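Local coordinates for protein ethanolamine kinase Pv091845 (Plasmodium vivax, PDB 2QG7) that probably phosphorylates ethanolamine, the first step in making phosphatidylethanolamine by way of ethanolamine, at residues Glu63-Lys68 / Val94-Gly99; Asn79-Glu84 / Tyr88-Tyr93; Lys169-Val172 / Arg178-Glu181; Asn217-Leu222 / Ser355-Arg360. All blocks are in the same frame, centred on the assembly; numbering follows the deposited sequence.

Contact 1 (Glu63-Lys68 / Val94-Gly99)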
loop_
_atom_site.group_PDB
_atom_site.type_symbol
_atom_site.label_atom_id
_atom_site.label_comp_id
_atom_site.label_asym_id
_atom_site.label_seq_id
_atom_site.Cartn_x
_atom_site.Cartn_y
_atom_site.Cartn_z
ATOM N N GLU D 63 37.179 35.376 -16.408
ATOM C CA GLU D 63 36.574 34.460 -17.363
ATOM C C GLU D 63 35.349 35.100 -18.024
ATOM O O GLU D 63 34.672 35.937 -17.402
ATOM C CB GLU D 63 36.190 33.149 -16.681
ATOM C CG GLU D 63 37.338 32.510 -15.901
ATOM C CD GLU D 63 36.983 31.093 -15.444
ATOM O OE1 GLU D 63 37.893 30.226 -15.549
ATOM O OE2 GLU D 63 35.818 30.842 -14.980
ATOM N N ASP D 64 35.075 34.729 -19.286
ATOM C CA ASP D 64 33.888 35.249 -19.980
ATOM C C ASP D 64 32.653 34.530 -19.441
ATOM O O ASP D 64 32.514 33.305 -19.613
ATOM C CB ASP D 64 34.006 35.089 -21.505
ATOM C CG ASP D 64 32.827 35.737 -22.267
ATOM O OD1 ASP D 64 32.355 36.825 -21.855
ATOM O OD2 ASP D 64 32.372 35.166 -23.291
ATOM N N ARG D 65 31.780 35.287 -18.767
ATOM C CA ARG D 65 30.645 34.710 -18.057
ATOM C C ARG D 65 29.696 33.916 -18.973
ATOM O O ARG D 65 29.211 32.849 -18.578
ATOM C CB ARG D 65 29.891 35.770 -17.264
ATOM C CG ARG D 65 28.841 35.162 -16.334
ATOM C CD ARG D 65 28.001 36.199 -15.595
ATOM N NE ARG D 65 27.279 37.116 -16.513
ATOM C CZ ARG D 65 26.130 37.730 -16.161
ATOM N NH1 ARG D 65 25.543 37.514 -14.899
ATOM N NH2 ARG D 65 25.554 38.555 -17.072
ATOM N N SER D 66 29.456 34.429 -20.186
ATOM C CA SER D 66 28.557 33.802 -21.170
ATOM C C SER D 66 29.169 32.582 -21.829
ATOM O O SER D 66 28.479 31.602 -22.061
ATOM C CB SER D 66 28.147 34.803 -22.259
ATOM O OG SER D 66 27.490 35.925 -21.694
ATOM N N GLU D 67 30.456 32.663 -22.156
ATOM C CA GLU D 67 31.200 31.526 -22.675
ATOM C C GLU D 67 31.330 30.412 -21.634
ATOM O O GLU D 67 31.259 29.223 -21.980
ATOM C CB GLU D 67 32.580 31.989 -23.121
ATOM C CG GLU D 67 33.532 30.878 -23.524
ATOM C CD GLU D 67 33.288 30.406 -24.938
ATOM O OE1 GLU D 67 32.237 29.759 -25.201
ATOM O OE2 GLU D 67 34.162 30.693 -25.789
ATOM N N LYS D 68 31.511 30.803 -20.365
ATOM C CA LYS D 68 31.636 29.845 -19.248
ATOM C C LYS D 68 30.323 29.222 -18.808
ATOM O O LYS D 68 30.307 28.052 -18.406
ATOM C CB LYS D 68 32.343 30.467 -18.035
ATOM C CG LYS D 68 33.851 30.609 -18.179
ATOM C CD LYS D 68 34.544 29.267 -18.224
ATOM C CE LYS D 68 35.979 29.417 -18.715
ATOM N NZ LYS D 68 36.763 28.162 -18.283
ATOM N N VAL D 94 20.923 28.984 -17.394
ATOM C CA VAL D 94 19.863 28.625 -18.333
ATOM C C VAL D 94 19.317 29.902 -18.939
ATOM O O VAL D 94 19.235 30.021 -20.168
ATOM C CB VAL D 94 18.738 27.746 -17.679
ATOM C CG1 VAL D 94 17.538 27.604 -18.600
ATOM C CG2 VAL D 94 19.278 26.336 -17.318
ATOM N N MET D 95 19.009 30.870 -18.086
ATOM C CA MET D 95 18.492 32.163 -18.529
ATOM C C MET D 95 19.514 33.023 -19.288
ATOM O O MET D 95 19.156 33.868 -20.118
ATOM C CB MET D 95 17.916 32.957 -17.332
ATOM C CG MET D 95 16.627 32.343 -16.698
ATOM S SD MET D 95 15.314 31.791 -17.846
ATOM C CE MET D 95 14.846 33.324 -18.763
ATOM N N LEU D 96 20.786 32.833 -18.978
ATOM C CA LEU D 96 21.827 33.639 -19.589
ATOM C C LEU D 96 22.156 33.166 -21.011
ATOM O O LEU D 96 22.372 33.992 -21.904
ATOM C CB LEU D 96 23.085 33.660 -18.697
ATOM C CG LEU D 96 24.364 34.412 -19.125
ATOM C CD1 LEU D 96 24.179 35.945 -19.203
ATOM C CD2 LEU D 96 25.484 34.049 -18.178
ATOM N N HIS D 97 22.202 31.848 -21.209
ATOM C CA HIS D 97 22.581 31.256 -22.485
ATOM C C HIS D 97 21.342 30.880 -23.299
ATOM O O HIS D 97 21.117 31.413 -24.397
ATOM C CB HIS D 97 23.488 30.029 -22.259
ATOM C CG HIS D 97 23.879 29.320 -23.521
ATOM N ND1 HIS D 97 23.759 27.952 -23.678
ATOM C CD2 HIS D 97 24.370 29.792 -24.697
ATOM C CE1 HIS D 97 24.163 27.606 -24.889
ATOM N NE2 HIS D 97 24.541 28.704 -25.528
ATOM N N TYR D 98 20.537 29.967 -22.757
ATOM C CA TYR D 98 19.369 29.438 -23.475
ATOM C C TYR D 98 18.254 30.488 -23.665
ATOM O O TYR D 98 17.710 30.639 -24.769
ATOM C CB TYR D 98 18.847 28.165 -22.779
ATOM C CG TYR D 98 19.752 26.969 -22.938
ATOM C CD1 TYR D 98 20.172 26.233 -21.820
ATOM C CD2 TYR D 98 20.191 26.554 -24.220
ATOM C CE1 TYR D 98 21.018 25.111 -21.958
ATOM C CE2 TYR D 98 21.036 25.427 -24.376
ATOM C CZ TYR D 98 21.453 24.714 -23.237
ATOM O OH TYR D 98 22.281 23.606 -23.375
ATOM N N GLY D 99 17.952 31.205 -22.581
ATOM C CA GLY D 99 16.929 32.230 -22.561
ATOM C C GLY D 99 17.498 33.625 -22.699
ATOM O O GLY D 99 17.086 34.541 -21.992
#
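Leu-96 reaches across from the end of helix 84-98 and lays its two methyl groups against Arg-65 in the first turn of helix 65-75. Van der Waals contact carries the whole pairing. CD1 of Leu-96 lies 3.6 Å from Arg-65 NH2, while CD2 sits over one face of the same guanidinium, toward its rim, 3.9 Å from Arg-65 NE. A branched aliphatic tip suits this place, because it covers the flat cation and leaves the in-plane N-H groups to other partners; NH2 makes a weak hydrogen bond to Asn-106 O. In the arginine, the bend at chi3 (58°) lays the guanidinium across the leucine methyls. Ser-66 adds a looser touch, its OG 4.1 Å from Leu-96 CD1.

Both segments belong to the pair of helices at the N-terminal end of the modelled chain, and the contact lies on the surface of that pair, with Leu-96 also packing on Ala-69, one turn after Arg-65 in helix 65-75.

The polar side-chain bonds made between residues of the two segments all lie within 63-68. Asp-64 is the N-cap of helix 65-75, its OD2 accepting a weak, 3.4 Å hydrogen bond from Glu-67 N. A long salt bridge of 3.6 Å links Lys-68 NZ to Glu-63 OE1.

Contact 2 (Asn79-Glu84 / Tyr88-Tyr93)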
loop_
_atom_site.group_PDB
_atom_site.type_symbol
_atom_site.label_atom_id
_atom_site.label_comp_id
_atom_site.label_asym_id
_atom_site.label_seq_id
_atom_site.Cartn_x
_atom_site.Cartn_y
_atom_site.Cartn_z
ATOM N N ASN D 79 21.025 17.181 -13.816
ATOM C CA ASN D 79 19.958 17.870 -13.070
ATOM C C ASN D 79 19.810 17.418 -11.615
ATOM O O ASN D 79 18.797 17.710 -10.967
ATOM C CB ASN D 79 18.617 17.843 -13.820
ATOM C CG ASN D 79 18.686 18.542 -15.177
ATOM O OD1 ASN D 79 19.364 19.570 -15.342
ATOM N ND2 ASN D 79 17.983 17.980 -16.156
ATOM N N VAL D 80 20.818 16.711 -11.096
ATOM C CA VAL D 80 20.873 16.425 -9.658
ATOM C C VAL D 80 21.813 17.445 -9.023
ATOM O O VAL D 80 22.964 17.588 -9.448
ATOM C CB VAL D 80 21.294 14.981 -9.330
ATOM C CG1 VAL D 80 21.153 14.715 -7.819
ATOM C CG2 VAL D 80 20.453 13.990 -10.122
ATOM N N PHE D 81 21.286 18.167 -8.033
ATOM C CA PHE D 81 21.945 19.345 -7.452
ATOM C C PHE D 81 22.268 19.153 -5.967
ATOM O O PHE D 81 21.560 18.436 -5.264
ATOM C CB PHE D 81 21.095 20.609 -7.684
ATOM C CG PHE D 81 20.976 20.986 -9.139
ATOM C CD1 PHE D 81 19.815 20.693 -9.858
ATOM C CD2 PHE D 81 22.020 21.617 -9.794
ATOM C CE1 PHE D 81 19.697 21.027 -11.206
ATOM C CE2 PHE D 81 21.922 21.949 -11.137
ATOM C CZ PHE D 81 20.757 21.652 -11.847
ATOM N N GLU D 82 23.356 19.769 -5.514
ATOM C CA GLU D 82 23.791 19.661 -4.120
ATOM C C GLU D 82 22.777 20.309 -3.144
ATOM O O GLU D 82 22.453 19.740 -2.087
ATOM C CB GLU D 82 25.210 20.257 -3.979
ATOM C CG GLU D 82 25.497 20.965 -2.653
ATOM C CD GLU D 82 26.828 21.702 -2.676
ATOM O OE1 GLU D 82 26.850 22.950 -2.837
ATOM O OE2 GLU D 82 27.856 21.009 -2.533
ATOM N N ASN D 83 22.278 21.486 -3.522
ATOM C CA ASN D 83 21.289 22.223 -2.745
ATOM C C ASN D 83 20.444 23.111 -3.648
ATOM O O ASN D 83 20.611 23.101 -4.869
ATOM C CB ASN D 83 21.947 23.050 -1.627
ATOM C CG ASN D 83 23.126 23.893 -2.115
ATOM O OD1 ASN D 83 23.011 24.665 -3.081
ATOM N ND2 ASN D 83 24.269 23.757 -1.430
ATOM N N GLU D 84 19.537 23.872 -3.026
ATOM C CA GLU D 84 18.664 24.824 -3.711
ATOM C C GLU D 84 19.423 25.989 -4.345
ATOM O O GLU D 84 18.986 26.534 -5.348
ATOM C CB GLU D 84 17.631 25.360 -2.723
ATOM C CG GLU D 84 16.326 25.826 -3.353
ATOM C CD GLU D 84 15.159 25.903 -2.332
ATOM O OE1 GLU D 84 14.514 26.990 -2.226
ATOM O OE2 GLU D 84 14.890 24.874 -1.651
ATOM N N TYR D 88 19.533 27.180 -8.447
ATOM C CA TYR D 88 19.295 28.553 -8.862
ATOM C C TYR D 88 20.440 29.153 -9.655
ATOM O O TYR D 88 20.205 29.979 -10.538
ATOM C CB TYR D 88 18.965 29.445 -7.655
ATOM C CG TYR D 88 17.731 29.054 -6.875
ATOM C CD1 TYR D 88 17.574 29.433 -5.548
ATOM C CD2 TYR D 88 16.702 28.312 -7.461
ATOM C CE1 TYR D 88 16.414 29.077 -4.817
ATOM C CE2 TYR D 88 15.544 27.946 -6.739
ATOM C CZ TYR D 88 15.416 28.333 -5.426
ATOM O OH TYR D 88 14.290 27.964 -4.730
ATOM N N ILE D 89 21.677 28.777 -9.324
ATOM C CA ILE D 89 22.845 29.213 -10.110
ATOM C C ILE D 89 22.797 28.564 -11.508
ATOM O O ILE D 89 23.050 29.229 -12.527
ATOM C CB ILE D 89 24.181 28.854 -9.404
ATOM C CG1 ILE D 89 24.327 29.609 -8.080
ATOM C CG2 ILE D 89 25.384 29.113 -10.313
ATOM C CD1 ILE D 89 25.311 28.969 -7.097
ATOM N N TYR D 90 22.463 27.265 -11.545
ATOM C CA TYR D 90 22.277 26.545 -12.808
ATOM C C TYR D 90 21.186 27.220 -13.638
ATOM O O TYR D 90 21.314 27.377 -14.855
ATOM C CB TYR D 90 21.963 25.046 -12.579
ATOM C CG TYR D 90 22.141 24.203 -13.856
ATOM C CD1 TYR D 90 23.418 23.817 -14.293
ATOM C CD2 TYR D 90 21.036 23.832 -14.644
ATOM C CE1 TYR D 90 23.599 23.078 -15.461
ATOM C CE2 TYR D 90 21.204 23.084 -15.807
ATOM C CZ TYR D 90 22.486 22.708 -16.211
ATOM O OH TYR D 90 22.651 21.967 -17.368
ATOM N N CYS D 91 20.136 27.641 -12.940
ATOM C CA CYS D 91 19.019 28.380 -13.523
ATOM C C CYS D 91 19.373 29.750 -14.067
ATOM O O CYS D 91 18.800 30.173 -15.071
ATOM C CB CYS D 91 17.875 28.485 -12.524
ATOM S SG CYS D 91 17.038 26.912 -12.362
ATOM N N LYS D 92 20.293 30.446 -13.405
ATOM C CA LYS D 92 20.805 31.722 -13.901
ATOM C C LYS D 92 21.502 31.557 -15.235
ATOM O O LYS D 92 21.452 32.456 -16.064
ATOM C CB LYS D 92 21.825 32.321 -12.929
ATOM C CG LYS D 92 21.244 33.115 -11.782
ATOM C CD LYS D 92 22.338 33.461 -10.774
ATOM C CE LYS D 92 23.149 34.661 -11.233
ATOM N NZ LYS D 92 24.105 35.095 -10.160
ATOM N N TYR D 93 22.202 30.434 -15.408
ATOM C CA TYR D 93 22.933 30.135 -16.644
ATOM C C TYR D 93 22.001 29.684 -17.768
ATOM O O TYR D 93 22.277 29.942 -18.950
ATOM C CB TYR D 93 24.001 29.059 -16.420
ATOM C CG TYR D 93 25.032 29.368 -15.367
ATOM C CD1 TYR D 93 25.378 30.692 -15.053
ATOM C CD2 TYR D 93 25.695 28.334 -14.704
ATOM C CE1 TYR D 93 26.332 30.980 -14.078
ATOM C CE2 TYR D 93 26.655 28.605 -13.717
ATOM C CZ TYR D 93 26.966 29.932 -13.412
ATOM O OH TYR D 93 27.921 30.205 -12.459
#
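Glu-84 and Tyr-88 are one turn apart at the start of helix 84-98, which Asn-83 N-caps through OD1 to Thr-86 N, and the loop before it folds back so that Phe-81 meets Tyr-90. In Tyr-88, CG is turned beside the backbone N (chi1 -61°), which swings the ring back over the preceding turn. CB lies 3.7 Å from Glu-84 O, the carbonyl that also accepts the helical bond from Tyr-88 N. The ring places one face over this oxygen, CG and CD1 nearest. Further out, CE1 and CZ run alongside CG of the extended Glu-84. At the tip, OH gives a weak 2.7 Å hydrogen bond to Glu-84 OE1 and accepts one from Ile-115 N of strand 112-116. Tyrosine suits this place, its flat apolar body ending in a hydroxyl.

Phe-81 and Tyr-90 form the apolar part, their ring planes inclined at 54°. Tyr-90 OH is held by Leu-73 O and Asn-176 OD1. Asn-79 OD1 lies 4.0 Å from Tyr-90 CE2, amide and ring steeply inclined, while its ND2 bonds to Tyr-141 O and Asn-176 O. Phe-81 presses the CE2-CZ end of its ring against the base of the tyrosine, CE2 3.4 Å from Tyr-90 CB.

Contact 3 (Lys169-Val172 / Arg178-Glu181)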
loop_
_atom_site.group_PDB
_atom_site.type_symbol
_atom_site.label_atom_id
_atom_site.label_comp_id
_atom_site.label_asym_id
_atom_site.label_seq_id
_atom_site.Cartn_x
_atom_site.Cartn_y
_atom_site.Cartn_z
ATOM N N LYS D 169 3.114 28.112 -24.257
ATOM C CA LYS D 169 4.255 28.194 -25.193
ATOM C C LYS D 169 5.546 27.738 -24.554
ATOM O O LYS D 169 5.866 28.128 -23.441
ATOM C CB LYS D 169 4.425 29.606 -25.764
ATOM C CG LYS D 169 5.656 29.761 -26.655
ATOM C CD LYS D 169 5.466 30.777 -27.811
ATOM C CE LYS D 169 5.164 32.200 -27.229
ATOM N NZ LYS D 169 4.738 33.169 -28.305
ATOM N N ILE D 170 6.275 26.900 -25.272
ATOM C CA ILE D 170 7.624 26.532 -24.885
ATOM C C ILE D 170 8.610 27.341 -25.718
ATOM O O ILE D 170 8.608 27.240 -26.945
ATOM C CB ILE D 170 7.899 25.025 -25.098
ATOM C CG1 ILE D 170 6.959 24.188 -24.235
ATOM C CG2 ILE D 170 9.393 24.681 -24.811
ATOM C CD1 ILE D 170 6.922 22.778 -24.678
ATOM N N TYR D 171 9.459 28.125 -25.049
ATOM C CA TYR D 171 10.375 29.054 -25.724
ATOM C C TYR D 171 11.643 28.375 -26.277
ATOM O O TYR D 171 11.971 28.538 -27.467
ATOM C CB TYR D 171 10.737 30.175 -24.764
ATOM C CG TYR D 171 9.558 30.995 -24.285
ATOM C CD1 TYR D 171 8.905 31.880 -25.146
ATOM C CD2 TYR D 171 9.111 30.910 -22.962
ATOM C CE1 TYR D 171 7.828 32.646 -24.703
ATOM C CE2 TYR D 171 8.028 31.677 -22.504
ATOM C CZ TYR D 171 7.400 32.546 -23.387
ATOM O OH TYR D 171 6.329 33.308 -22.974
ATOM N N VAL D 172 12.336 27.599 -25.426
ATOM C CA VAL D 172 13.604 26.948 -25.804
ATOM C C VAL D 172 13.670 25.472 -25.373
ATOM O O VAL D 172 13.281 25.131 -24.264
ATOM C CB VAL D 172 14.857 27.699 -25.211
ATOM C CG1 VAL D 172 16.144 27.058 -25.709
ATOM C CG2 VAL D 172 14.830 29.187 -25.543
ATOM N N ARG D 178 13.910 22.566 -20.566
ATOM C CA ARG D 178 13.335 23.595 -21.440
ATOM C C ARG D 178 12.941 24.866 -20.694
ATOM O O ARG D 178 12.830 24.874 -19.452
ATOM C CB ARG D 178 12.093 23.048 -22.166
ATOM C CG ARG D 178 10.881 22.872 -21.243
ATOM C CD ARG D 178 9.644 22.543 -22.017
ATOM N NE ARG D 178 9.595 21.139 -22.358
ATOM C CZ ARG D 178 8.611 20.309 -22.011
ATOM N NH1 ARG D 178 8.685 19.038 -22.394
ATOM N NH2 ARG D 178 7.564 20.735 -21.299
ATOM N N ILE D 179 12.704 25.930 -21.465
ATOM C CA ILE D 179 12.160 27.176 -20.923
ATOM C C ILE D 179 10.768 27.415 -21.511
ATOM O O ILE D 179 10.593 27.531 -22.736
ATOM C CB ILE D 179 13.061 28.438 -21.180
ATOM C CG1 ILE D 179 14.528 28.163 -20.810
ATOM C CG2 ILE D 179 12.525 29.626 -20.378
ATOM C CD1 ILE D 179 15.532 29.221 -21.343
ATOM N N GLU D 180 9.784 27.513 -20.629
ATOM C CA GLU D 180 8.396 27.582 -21.056
ATOM C C GLU D 180 7.652 28.697 -20.336
ATOM O O GLU D 180 8.127 29.254 -19.342
ATOM C CB GLU D 180 7.698 26.208 -20.888
ATOM C CG GLU D 180 7.583 25.733 -19.446
ATOM C CD GLU D 180 7.055 24.304 -19.281
ATOM O OE1 GLU D 180 7.518 23.374 -19.968
ATOM O OE2 GLU D 180 6.179 24.098 -18.411
ATOM N N GLU D 181 6.481 29.013 -20.877
ATOM C CA GLU D 181 5.618 30.096 -20.423
ATOM C C GLU D 181 5.013 29.729 -19.094
ATOM O O GLU D 181 4.455 28.635 -18.933
ATOM C CB GLU D 181 4.498 30.308 -21.449
ATOM C CG GLU D 181 3.755 31.611 -21.334
ATOM C CD GLU D 181 2.600 31.748 -22.344
ATOM O OE1 GLU D 181 1.486 32.110 -21.894
ATOM O OE2 GLU D 181 2.796 31.513 -23.572
#
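Tyr-171 N and Val-172 N both donate to the carbonyl oxygen of Ile-179. The first bond is short, 2.6 Å from Tyr-171 N to Ile-179 O, but bent at the hydrogen (138°), its nitrogen nearly in line with the C=O; the second, from Val-172 N, uses a lone pair in the carbonyl plane. Val-172 O accepts from Ile-179 N at 3.0 Å, while Glu-181 N donates almost straight down the carbonyl of Lys-169. Two residues facing one make a classic beta bulge. It interrupts the antiparallel hairpin of strands 170-174 and 177-181, at one margin of the five-stranded sheet, in a family that belongs to the protein kinase clan.

The Tyr-171 ring runs obliquely along the partner strand, CE2 coming 3.5 Å from Glu-181 N and OH reaching Glu-181 CG. Ile-170, beta-branched as suits a strand, packs CG2 3.5 Å from Arg-178 CD and sets CD1 over one face of the guanidinium.

Arg-178 CG sits between the backbone N and the carbonyl carbon (chi1 72°), and a bend at chi3 brings the guanidinium over Ile-170. Its NH2 makes a salt bridge of 3.0 Å to Glu-180 OE1, at the guanidinium edge. Farther out, Glu-154 pairs with Arg-178 NH1 and Arg-139 with Glu-180 OE2, tying the ion pair to helix 151-163 and strand 136-141. Beyond the opposite face, Val-94 and Tyr-98 of helix 84-98 pack on Ile-179.

Contact 4 (Asn217-Leu222 / Ser355-Arg360)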
loop_
_atom_site.group_PDB
_atom_site.type_symbol
_atom_site.label_atom_id
_atom_site.label_comp_id
_atom_site.label_asym_id
_atom_site.label_seq_id
_atom_site.Cartn_x
_atom_site.Cartn_y
_atom_site.Cartn_z
ATOM N N ASN D 217 -0.003 13.255 -42.061
ATOM C CA ASN D 217 1.381 13.719 -42.077
ATOM C C ASN D 217 2.007 13.822 -40.692
ATOM O O ASN D 217 3.168 13.423 -40.497
ATOM C CB ASN D 217 1.497 15.046 -42.825
ATOM C CG ASN D 217 1.293 14.891 -44.319
ATOM O OD1 ASN D 217 1.443 13.792 -44.871
ATOM N ND2 ASN D 217 0.950 15.994 -44.986
ATOM N N LEU D 218 1.246 14.365 -39.742
ATOM C CA LEU D 218 1.699 14.422 -38.343
ATOM C C LEU D 218 1.647 13.049 -37.687
ATOM O O LEU D 218 2.440 12.766 -36.794
ATOM C CB LEU D 218 0.929 15.467 -37.513
ATOM C CG LEU D 218 -0.598 15.460 -37.400
ATOM C CD1 LEU D 218 -1.098 14.457 -36.344
ATOM C CD2 LEU D 218 -1.026 16.894 -37.057
ATOM N N TYR D 219 0.730 12.204 -38.156
ATOM C CA TYR D 219 0.606 10.854 -37.653
ATOM C C TYR D 219 1.819 10.032 -38.036
ATOM O O TYR D 219 2.249 9.184 -37.259
ATOM C CB TYR D 219 -0.648 10.182 -38.190
ATOM C CG TYR D 219 -1.456 9.488 -37.127
ATOM C CD1 TYR D 219 -2.772 9.858 -36.894
ATOM C CD2 TYR D 219 -0.905 8.481 -36.341
ATOM C CE1 TYR D 219 -3.519 9.237 -35.917
ATOM C CE2 TYR D 219 -1.648 7.858 -35.361
ATOM C CZ TYR D 219 -2.951 8.244 -35.159
ATOM O OH TYR D 219 -3.711 7.647 -34.199
ATOM N N LYS D 220 2.358 10.285 -39.228
ATOM C CA LYS D 220 3.557 9.603 -39.713
ATOM C C LYS D 220 4.788 10.067 -38.927
ATOM O O LYS D 220 5.673 9.259 -38.604
ATOM C CB LYS D 220 3.739 9.849 -41.225
ATOM C CG LYS D 220 4.879 9.051 -41.907
ATOM C CD LYS D 220 4.426 7.660 -42.395
ATOM C CE LYS D 220 5.636 6.714 -42.659
ATOM N NZ LYS D 220 6.234 6.114 -41.394
ATOM N N GLU D 221 4.827 11.367 -38.618
ATOM C CA GLU D 221 5.921 11.975 -37.841
ATOM C C GLU D 221 6.022 11.376 -36.446
ATOM O O GLU D 221 7.113 11.241 -35.902
ATOM C CB GLU D 221 5.724 13.484 -37.707
ATOM C CG GLU D 221 6.036 14.282 -38.945
ATOM C CD GLU D 221 5.929 15.786 -38.713
ATOM O OE1 GLU D 221 5.175 16.219 -37.792
ATOM O OE2 GLU D 221 6.605 16.535 -39.457
ATOM N N LEU D 222 4.869 11.035 -35.878
ATOM C CA LEU D 222 4.783 10.439 -34.544
ATOM C C LEU D 222 5.125 8.947 -34.563
ATOM O O LEU D 222 5.757 8.440 -33.620
ATOM C CB LEU D 222 3.393 10.674 -33.946
ATOM C CG LEU D 222 2.948 12.130 -33.810
ATOM C CD1 LEU D 222 1.480 12.198 -33.433
ATOM C CD2 LEU D 222 3.816 12.890 -32.817
ATOM N N SER D 355 1.641 12.417 -23.581
ATOM C CA SER D 355 0.653 12.672 -24.637
ATOM C C SER D 355 0.989 12.061 -25.969
ATOM O O SER D 355 2.078 12.262 -26.522
ATOM C CB SER D 355 0.408 14.157 -24.793
ATOM O OG SER D 355 -0.153 14.646 -23.596
ATOM N N CYS D 356 0.037 11.287 -26.465
ATOM C CA CYS D 356 0.157 10.646 -27.762
ATOM C C CYS D 356 -1.201 10.119 -28.145
ATOM O O CYS D 356 -2.165 10.240 -27.370
ATOM C CB CYS D 356 1.196 9.524 -27.747
ATOM S SG CYS D 356 0.929 8.304 -26.442
ATOM N N PRO D 357 -1.322 9.637 -29.384
ATOM C CA PRO D 357 -2.606 9.105 -29.857
ATOM C C PRO D 357 -2.981 7.766 -29.228
ATOM O O PRO D 357 -2.295 6.797 -29.400
ATOM C CB PRO D 357 -2.393 8.997 -31.368
ATOM C CG PRO D 357 -1.123 9.828 -31.660
ATOM C CD PRO D 357 -0.307 9.690 -30.458
ATOM N N MET D 358 -4.072 7.731 -28.484
ATOM C CA MET D 358 -4.548 6.495 -27.880
ATOM C C MET D 358 -6.056 6.506 -27.969
ATOM O O MET D 358 -6.631 7.529 -28.307
ATOM C CB MET D 358 -4.153 6.454 -26.392
ATOM C CG MET D 358 -2.690 6.254 -26.118
ATOM S SD MET D 358 -2.290 5.967 -24.376
ATOM C CE MET D 358 -0.506 5.819 -24.517
ATOM N N GLU D 359 -6.681 5.387 -27.607
ATOM C CA GLU D 359 -8.105 5.279 -27.388
ATOM C C GLU D 359 -8.568 6.321 -26.389
ATOM O O GLU D 359 -7.970 6.486 -25.337
ATOM C CB GLU D 359 -8.439 3.889 -26.858
ATOM C CG GLU D 359 -8.270 2.740 -27.869
ATOM C CD GLU D 359 -6.877 2.146 -27.929
ATOM O OE1 GLU D 359 -5.892 2.803 -27.464
ATOM O OE2 GLU D 359 -6.738 0.995 -28.439
ATOM N N ARG D 360 -9.658 7.007 -26.716
ATOM C CA ARG D 360 -10.217 8.043 -25.877
ATOM C C ARG D 360 -10.694 7.492 -24.571
ATOM O O ARG D 360 -10.790 8.232 -23.573
ATOM C CB ARG D 360 -11.351 8.815 -26.593
ATOM C CG ARG D 360 -12.535 7.971 -27.075
ATOM C CD ARG D 360 -13.821 8.772 -27.178
ATOM N NE ARG D 360 -15.001 7.934 -27.467
ATOM C CZ ARG D 360 -16.250 8.374 -27.712
ATOM N NH1 ARG D 360 -16.529 9.680 -27.730
ATOM N NH2 ARG D 360 -17.241 7.496 -27.953
#
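Helix 216-226 passes strand 356-359 with the backbones well separated, Tyr-219 CA and Pro-357 CA being 8.6 Å apart and Leu-222 CA and Cys-356 CA 8.2 Å. Side chains fill that distance, and Pro-357 meets both helix residues. Its CB faces the end of Tyr-219, 3.4 Å from OH and 3.9 Å from CZ, the two side chains running alongside and pointing opposite ways. The next ring atom, CG, lies 3.9 Å from Leu-222 CD1. Leu-222 comes from one turn further along the helix and also packs on Ile-157 of helix 151-163.

Proline suits this strand position because its compact ring offers a firm apolar surface to both neighbours. A tyrosine is long enough to span from the helix and carries a polar tip: its OH hydrogen-bonds to Pro-233 O, while its side chain also touches Ile-290 on the neighbouring strand 290-293. The contact therefore joins the helix to the small two-stranded sheet of 290-293 and 356-359.

All three touching residues are buried. The chemistry implies an association held by dispersion and by exclusion of water, in which the one polar atom at the interface, the tyrosine oxygen, has a carbonyl partner from outside the two segments.

In the fold
From the N terminus, contact 1 closes the first loop, bringing helix 65-75 against the end of helix 84-98. Contact 2 falls within that loop and folds the linker back onto the same second helix. Both are complete before contact 3 ties the short hairpin of strands 170-174 and 177-181. The 94-99 segment of contact 1 touches contact 3 directly, seating helix 84-98 on the five-stranded sheet. Contact 4 follows in series and spans 132 intervening residues, joining helix 216-226 to strand 356-359. Its centre is about 22 Å from that of contact 3, and no pair among the four crosses along the chain.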